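Local coordinates for peptidase S9 prolyl oligopeptidase catalytic domain-containing protein (Pyrococcus horikoshii, PDB 4HXF) that probably cleaves peptides as an acylaminoacyl peptidase, a serine protease of the prolyl oligopeptidase family that assembles into a self-compartmentalizing hexamer, at residues 433-445 against 467-481. Sequence-based numbering, arbitrary orientation. Where two conformers were deposited one is given.
Sequences TGLEDFQDILNGI and YGGYMTNWALTQSDL. With Y3A (N-[(benzyloxy)carbonyl]glycyl-N-[(2S,3R)-4-chloro-3-hydroxy-1-phenylbutan-2-yl]glycinamide), chain B.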
loop_
_atom_site.group_PDB
_atom_site.type_symbol
_atom_site.label_atom_id
_atom_site.label_comp_id
_atom_site.label_asym_id
_atom_site.label_seq_id
_atom_site.Cartn_x
_atom_site.Cartn_y
_atom_site.Cartn_z
ATOM N N THR A 433 -23.955 50.356 -13.458
ATOM C CA THR A 433 -22.613 49.915 -12.936
ATOM C C THR A 433 -21.433 50.707 -13.551
ATOM O O THR A 433 -21.392 50.865 -14.745
ATOM C CB THR A 433 -22.369 48.461 -13.266
ATOM O OG1 THR A 433 -22.447 48.192 -14.677
ATOM C CG2 THR A 433 -23.339 47.508 -12.506
ATOM N N GLY A 434 -20.591 51.249 -12.700
ATOM C CA GLY A 434 -19.417 52.032 -13.192
ATOM C C GLY A 434 -19.730 53.502 -13.364
ATOM O O GLY A 434 -18.865 54.313 -13.666
ATOM N N LEU A 435 -20.996 53.904 -13.141
ATOM C CA LEU A 435 -21.403 55.284 -13.361
ATOM C C LEU A 435 -21.430 56.010 -12.027
ATOM O O LEU A 435 -20.374 56.326 -11.510
ATOM C CB LEU A 435 -22.745 55.354 -14.161
ATOM C CG LEU A 435 -22.750 54.619 -15.517
ATOM C CD1 LEU A 435 -24.075 54.768 -16.245
ATOM C CD2 LEU A 435 -21.543 55.130 -16.372
ATOM N N GLU A 436 -22.590 56.241 -11.446
ATOM C CA GLU A 436 -22.614 56.992 -10.153
ATOM C C GLU A 436 -21.868 56.253 -9.034
ATOM O O GLU A 436 -21.242 56.884 -8.173
ATOM C CB GLU A 436 -24.040 57.297 -9.726
ATOM C CG GLU A 436 -24.808 58.296 -10.557
ATOM C CD GLU A 436 -25.314 57.700 -11.870
ATOM O OE1 GLU A 436 -25.566 56.474 -12.055
ATOM O OE2 GLU A 436 -25.481 58.492 -12.799
ATOM N N ASP A 437 -21.916 54.915 -8.971
ATOM C CA ASP A 437 -21.210 54.208 -7.912
ATOM C C ASP A 437 -19.712 54.446 -7.918
ATOM O O ASP A 437 -19.075 54.621 -6.881
ATOM C CB ASP A 437 -21.591 52.732 -7.760
ATOM C CG ASP A 437 -21.192 51.809 -8.965
ATOM O OD1 ASP A 437 -20.860 52.313 -10.048
ATOM O OD2 ASP A 437 -21.292 50.577 -8.788
ATOM N N PHE A 438 -19.105 54.462 -9.107
ATOM C CA PHE A 438 -17.727 54.800 -9.236
ATOM C C PHE A 438 -17.430 56.222 -8.832
ATOM O O PHE A 438 -16.473 56.481 -8.151
ATOM C CB PHE A 438 -17.272 54.570 -10.673
ATOM C CG PHE A 438 -15.792 54.916 -10.924
ATOM C CD1 PHE A 438 -14.799 54.361 -10.124
ATOM C CD2 PHE A 438 -15.437 55.740 -11.945
ATOM C CE1 PHE A 438 -13.429 54.676 -10.349
ATOM C CE2 PHE A 438 -14.122 56.060 -12.182
ATOM C CZ PHE A 438 -13.134 55.535 -11.392
ATOM N N GLN A 439 -18.334 57.125 -9.160
ATOM C CA GLN A 439 -18.239 58.503 -8.685
ATOM C C GLN A 439 -18.261 58.574 -7.206
ATOM O O GLN A 439 -17.552 59.421 -6.603
ATOM C CB GLN A 439 -19.342 59.390 -9.331
ATOM C CG GLN A 439 -19.172 59.498 -10.880
ATOM C CD GLN A 439 -17.797 60.046 -11.346
ATOM O OE1 GLN A 439 -17.319 61.052 -10.825
ATOM N NE2 GLN A 439 -17.151 59.356 -12.315
ATOM N N ASP A 440 -19.107 57.761 -6.556
ATOM C CA ASP A 440 -19.174 57.750 -5.075
ATOM C C ASP A 440 -17.820 57.364 -4.480
ATOM O O ASP A 440 -17.359 57.961 -3.499
ATOM C CB ASP A 440 -20.224 56.763 -4.553
ATOM C CG ASP A 440 -21.687 57.152 -4.892
ATOM O OD1 ASP A 440 -21.975 58.313 -5.164
ATOM O OD2 ASP A 440 -22.469 56.193 -4.945
ATOM N N ILE A 441 -17.152 56.387 -5.076
ATOM C CA ILE A 441 -15.830 55.919 -4.625
ATOM C C ILE A 441 -14.794 57.074 -4.784
ATOM O O ILE A 441 -14.149 57.457 -3.811
ATOM C CB ILE A 441 -15.411 54.641 -5.353
ATOM C CG1 ILE A 441 -16.331 53.494 -4.885
ATOM C CG2 ILE A 441 -13.927 54.350 -5.032
ATOM C CD1 ILE A 441 -16.204 52.281 -5.860
ATOM N N LEU A 442 -14.801 57.719 -5.959
ATOM C CA LEU A 442 -13.937 58.895 -6.155
ATOM C C LEU A 442 -14.180 60.031 -5.179
ATOM O O LEU A 442 -13.248 60.629 -4.613
ATOM C CB LEU A 442 -13.999 59.413 -7.569
ATOM C CG LEU A 442 -13.594 58.438 -8.672
ATOM C CD1 LEU A 442 -13.766 59.135 -9.983
ATOM C CD2 LEU A 442 -12.107 57.993 -8.504
ATOM N N ASN A 443 -15.461 60.288 -4.901
ATOM C CA ASN A 443 -15.799 61.369 -3.976
ATOM C C ASN A 443 -15.409 61.023 -2.520
ATOM O O ASN A 443 -15.012 61.908 -1.767
ATOM C CB ASN A 443 -17.317 61.694 -4.093
ATOM C CG ASN A 443 -17.610 62.503 -5.373
ATOM O OD1 ASN A 443 -16.768 63.304 -5.795
ATOM N ND2 ASN A 443 -18.772 62.322 -5.989
ATOM N N GLY A 444 -15.508 59.737 -2.169
ATOM C CA GLY A 444 -15.065 59.284 -0.877
ATOM C C GLY A 444 -13.593 59.427 -0.677
ATOM O O GLY A 444 -13.109 59.875 0.354
ATOM N N ILE A 445 -12.879 59.065 -1.709
ATOM C CA ILE A 445 -11.412 59.201 -1.682
ATOM C C ILE A 445 -11.042 60.653 -1.551
ATOM O O ILE A 445 -10.170 61.007 -0.785
ATOM C CB ILE A 445 -10.777 58.632 -2.981
ATOM C CG1 ILE A 445 -10.990 57.186 -3.098
ATOM C CG2 ILE A 445 -9.251 58.996 -3.061
ATOM C CD1 ILE A 445 -10.649 56.639 -4.478
ATOM N N TYR A 467 -17.475 42.096 -7.692
ATOM C CA TYR A 467 -17.863 43.429 -8.170
ATOM C C TYR A 467 -16.716 44.446 -7.867
ATOM O O TYR A 467 -16.542 45.449 -8.597
ATOM C CB TYR A 467 -19.232 43.840 -7.601
ATOM C CG TYR A 467 -19.743 45.108 -8.260
ATOM C CD1 TYR A 467 -20.232 45.057 -9.581
ATOM C CD2 TYR A 467 -19.631 46.347 -7.667
ATOM C CE1 TYR A 467 -20.687 46.201 -10.219
ATOM C CE2 TYR A 467 -20.069 47.490 -8.272
ATOM C CZ TYR A 467 -20.588 47.458 -9.572
ATOM O OH TYR A 467 -21.009 48.597 -10.264
ATOM N N GLY A 468 -15.924 44.167 -6.789
ATOM C CA GLY A 468 -14.836 45.020 -6.415
ATOM C C GLY A 468 -13.675 44.889 -7.425
ATOM O O GLY A 468 -12.897 45.824 -7.607
ATOM N N GLY A 469 -13.577 43.704 -7.997
ATOM C CA GLY A 469 -12.607 43.418 -9.094
ATOM C C GLY A 469 -13.024 44.103 -10.383
ATOM O O GLY A 469 -12.229 44.808 -11.061
ATOM N N TYR A 470 -14.316 44.012 -10.757
ATOM C CA TYR A 470 -14.878 44.837 -11.824
ATOM C C TYR A 470 -14.460 46.274 -11.604
ATOM O O TYR A 470 -14.098 47.027 -12.503
ATOM C CB TYR A 470 -16.450 44.724 -11.771
ATOM C CG TYR A 470 -17.113 45.814 -12.597
ATOM C CD1 TYR A 470 -17.115 45.782 -13.932
ATOM C CD2 TYR A 470 -17.748 46.867 -11.990
ATOM C CE1 TYR A 470 -17.723 46.769 -14.661
ATOM C CE2 TYR A 470 -18.388 47.857 -12.660
ATOM C CZ TYR A 470 -18.395 47.792 -14.070
ATOM O OH TYR A 470 -19.002 48.837 -14.815
ATOM N N MET A 471 -14.738 46.791 -10.393
ATOM C CA MET A 471 -14.513 48.223 -10.190
ATOM C C MET A 471 -13.044 48.654 -10.158
ATOM O O MET A 471 -12.728 49.737 -10.607
ATOM C CB MET A 471 -15.092 48.686 -8.885
ATOM C CG MET A 471 -15.146 50.199 -8.668
ATOM S SD MET A 471 -16.336 50.978 -9.779
ATOM C CE MET A 471 -17.873 50.250 -9.306
ATOM N N THR A 472 -12.159 47.772 -9.771
ATOM C CA THR A 472 -10.729 47.966 -9.907
ATOM C C THR A 472 -10.358 48.037 -11.391
ATOM O O THR A 472 -9.636 48.921 -11.831
ATOM C CB THR A 472 -9.927 46.809 -9.225
ATOM O OG1 THR A 472 -10.170 46.869 -7.798
ATOM C CG2 THR A 472 -8.418 46.932 -9.429
ATOM N N ASN A 473 -10.835 47.047 -12.149
ATOM C CA ASN A 473 -10.647 47.072 -13.629
ATOM C C ASN A 473 -11.093 48.389 -14.240
ATOM O O ASN A 473 -10.445 49.098 -15.038
ATOM C CB ASN A 473 -11.405 45.932 -14.334
ATOM C CG ASN A 473 -10.967 44.546 -13.952
ATOM O OD1 ASN A 473 -9.867 44.322 -13.412
ATOM N ND2 ASN A 473 -11.847 43.543 -14.281
ATOM N N TRP A 474 -12.319 48.778 -13.849
ATOM C CA TRP A 474 -12.974 49.964 -14.375
ATOM C C TRP A 474 -12.234 51.194 -14.026
ATOM O O TRP A 474 -11.906 52.039 -14.863
ATOM C CB TRP A 474 -14.372 49.998 -13.814
ATOM C CG TRP A 474 -15.243 51.098 -14.409
ATOM C CD1 TRP A 474 -15.758 52.133 -13.707
ATOM C CD2 TRP A 474 -15.857 51.173 -15.753
ATOM N NE1 TRP A 474 -16.532 52.928 -14.488
ATOM C CE2 TRP A 474 -16.638 52.390 -15.766
ATOM C CE3 TRP A 474 -15.759 50.437 -16.929
ATOM C CZ2 TRP A 474 -17.397 52.744 -16.828
ATOM C CZ3 TRP A 474 -16.465 50.838 -18.036
ATOM C CH2 TRP A 474 -17.269 51.965 -18.028
ATOM N N ALA A 475 -11.833 51.307 -12.768
ATOM C CA ALA A 475 -11.112 52.459 -12.261
ATOM C C ALA A 475 -9.799 52.696 -13.036
ATOM O O ALA A 475 -9.442 53.846 -13.402
ATOM C CB ALA A 475 -10.763 52.242 -10.791
ATOM N N LEU A 476 -9.129 51.592 -13.370
ATOM C CA LEU A 476 -7.833 51.762 -14.067
ATOM C C LEU A 476 -8.057 52.147 -15.514
ATOM O O LEU A 476 -7.193 52.744 -16.166
ATOM C CB LEU A 476 -7.004 50.482 -14.017
ATOM C CG LEU A 476 -6.044 50.385 -12.837
ATOM C CD1 LEU A 476 -6.502 50.826 -11.482
ATOM C CD2 LEU A 476 -5.227 49.050 -12.912
ATOM N N THR A 477 -9.248 51.872 -16.028
ATOM C CA THR A 477 -9.590 52.293 -17.379
ATOM C C THR A 477 -10.223 53.675 -17.462
ATOM O O THR A 477 -10.250 54.311 -18.511
ATOM C CB THR A 477 -10.571 51.359 -18.126
ATOM O OG1 THR A 477 -11.867 51.412 -17.544
ATOM C CG2 THR A 477 -10.078 49.907 -18.288
ATOM N N GLN A 478 -10.718 54.228 -16.310
ATOM C CA GLN A 478 -11.480 55.464 -16.370
ATOM C C GLN A 478 -10.826 56.612 -15.601
ATOM O O GLN A 478 -11.299 57.742 -15.707
ATOM C CB GLN A 478 -12.844 55.228 -15.757
ATOM C CG GLN A 478 -13.707 54.171 -16.466
ATOM C CD GLN A 478 -13.950 54.502 -17.912
ATOM O OE1 GLN A 478 -14.204 55.670 -18.275
ATOM N NE2 GLN A 478 -13.939 53.437 -18.774
ATOM N N SER A 479 -9.775 56.362 -14.846
ATOM C CA SER A 479 -9.178 57.393 -14.039
ATOM C C SER A 479 -7.679 57.247 -14.134
ATOM O O SER A 479 -7.165 56.135 -14.369
ATOM C CB SER A 479 -9.573 57.154 -12.611
ATOM O OG SER A 479 -8.992 57.998 -11.611
ATOM N N ASP A 480 -7.004 58.344 -13.957
ATOM C CA ASP A 480 -5.570 58.325 -13.872
ATOM C C ASP A 480 -5.107 58.487 -12.415
ATOM O O ASP A 480 -3.917 58.666 -12.153
ATOM C CB ASP A 480 -4.954 59.441 -14.771
ATOM C CG ASP A 480 -5.284 59.280 -16.266
ATOM O OD1 ASP A 480 -5.330 58.145 -16.775
ATOM O OD2 ASP A 480 -5.466 60.343 -16.936
ATOM N N LEU A 481 -6.019 58.400 -11.456
ATOM C CA LEU A 481 -5.643 58.576 -10.085
ATOM C C LEU A 481 -4.767 57.472 -9.511
ATOM O O LEU A 481 -3.925 57.732 -8.705
ATOM C CB LEU A 481 -6.945 58.701 -9.220
ATOM C CG LEU A 481 -6.807 58.984 -7.716
ATOM C CD1 LEU A 481 -6.016 60.293 -7.503
ATOM C CD2 LEU A 481 -8.242 59.021 -7.119
HETATM N N3 Y3A B . -24.243 37.672 -4.929
HETATM C CA3 Y3A B . -23.894 38.557 -6.057
HETATM C C3 Y3A B . -22.555 38.028 -6.580
HETATM O O3 Y3A B . -22.079 36.923 -6.419
HETATM C C4 Y3A B . -19.299 39.009 -6.491
HETATM O O4 Y3A B . -19.459 40.316 -6.074
HETATM C CA4 Y3A B . -20.295 38.751 -7.608
HETATM N N4 Y3A B . -21.619 39.164 -7.073
HETATM C CB4 Y3A B . -20.187 39.692 -8.844
HETATM C CG4 Y3A B . -21.199 39.411 -9.905
HETATM C CD1 Y3A B . -21.281 38.220 -10.643
HETATM C CD2 Y3A B . -22.093 40.412 -10.259
HETATM C CE1 Y3A B . -22.217 38.005 -11.638
HETATM C CE2 Y3A B . -23.044 40.212 -11.249
HETATM C CZ4 Y3A B . -23.121 39.023 -11.904
HETATM C C15 Y3A B . -19.091 37.825 -5.475
#
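Phe438 of helix 436-451 packs as a knob into a hole on the surface of helix 467-478, made by Met471, Trp474, Ala475 and Gln478, a compact example of a helix pair, its two helical segments crossing at -77°, in which one large side chain forms the centre of the apolar contact. CG stands anti to the backbone N (chi1 180°), which carries the ring in among these four residues. The indole of Trp474 points its edge at one face of this ring in a T-shaped pair, planes 80° apart, while Leu442 CD1 of Phe438's own helix lies over the opposite face. Phe438 CE1 presses on Ala475 CB at 3.6 Å, and Met471 SD makes an oblique Met-aromatic contact, 3.7 Å from Phe438 CD1. Beside this centre, Ile441 and Met471 reach toward each other, Ile441 CD1 touching Met471 CG; farther along, Leu481 CD2 touches Leu442 and Ile445.

Polar contacts gather at the start of helix 436-451. Trp474 NE1 donates to Gly434 O over 2.8 Å, on a lone pair in the carbonyl plane, although the bond is bent. The hydroxyl of Tyr467 gives a very short bond, 2.5 Å from OH to Asp437 OD2, with the carboxylate oxygen OD2 at the edge of the tyrosine ring, in its plane. Asp437 OD1 meanwhile accepts from Gly434 N through its syn lone pair, so one carboxylate joins the turn before its helix to the tyrosine. Tyr470 OH, close to Thr433, is hydrogen-bonded to Leu525 O.

At the other end of Tyr467, its backbone N donates to O4 of the bound inhibitor at 3.1 Å, consistent with an oxyanion-hole role for the residue following Ser466 on the probable nucleophile elbow. Within the alpha/beta-hydrolase fold, helix 467-478 follows strand 460-465 and lies against Ile462 of it, while Ile441, Ile445 and Met471 pack on strand 378-384.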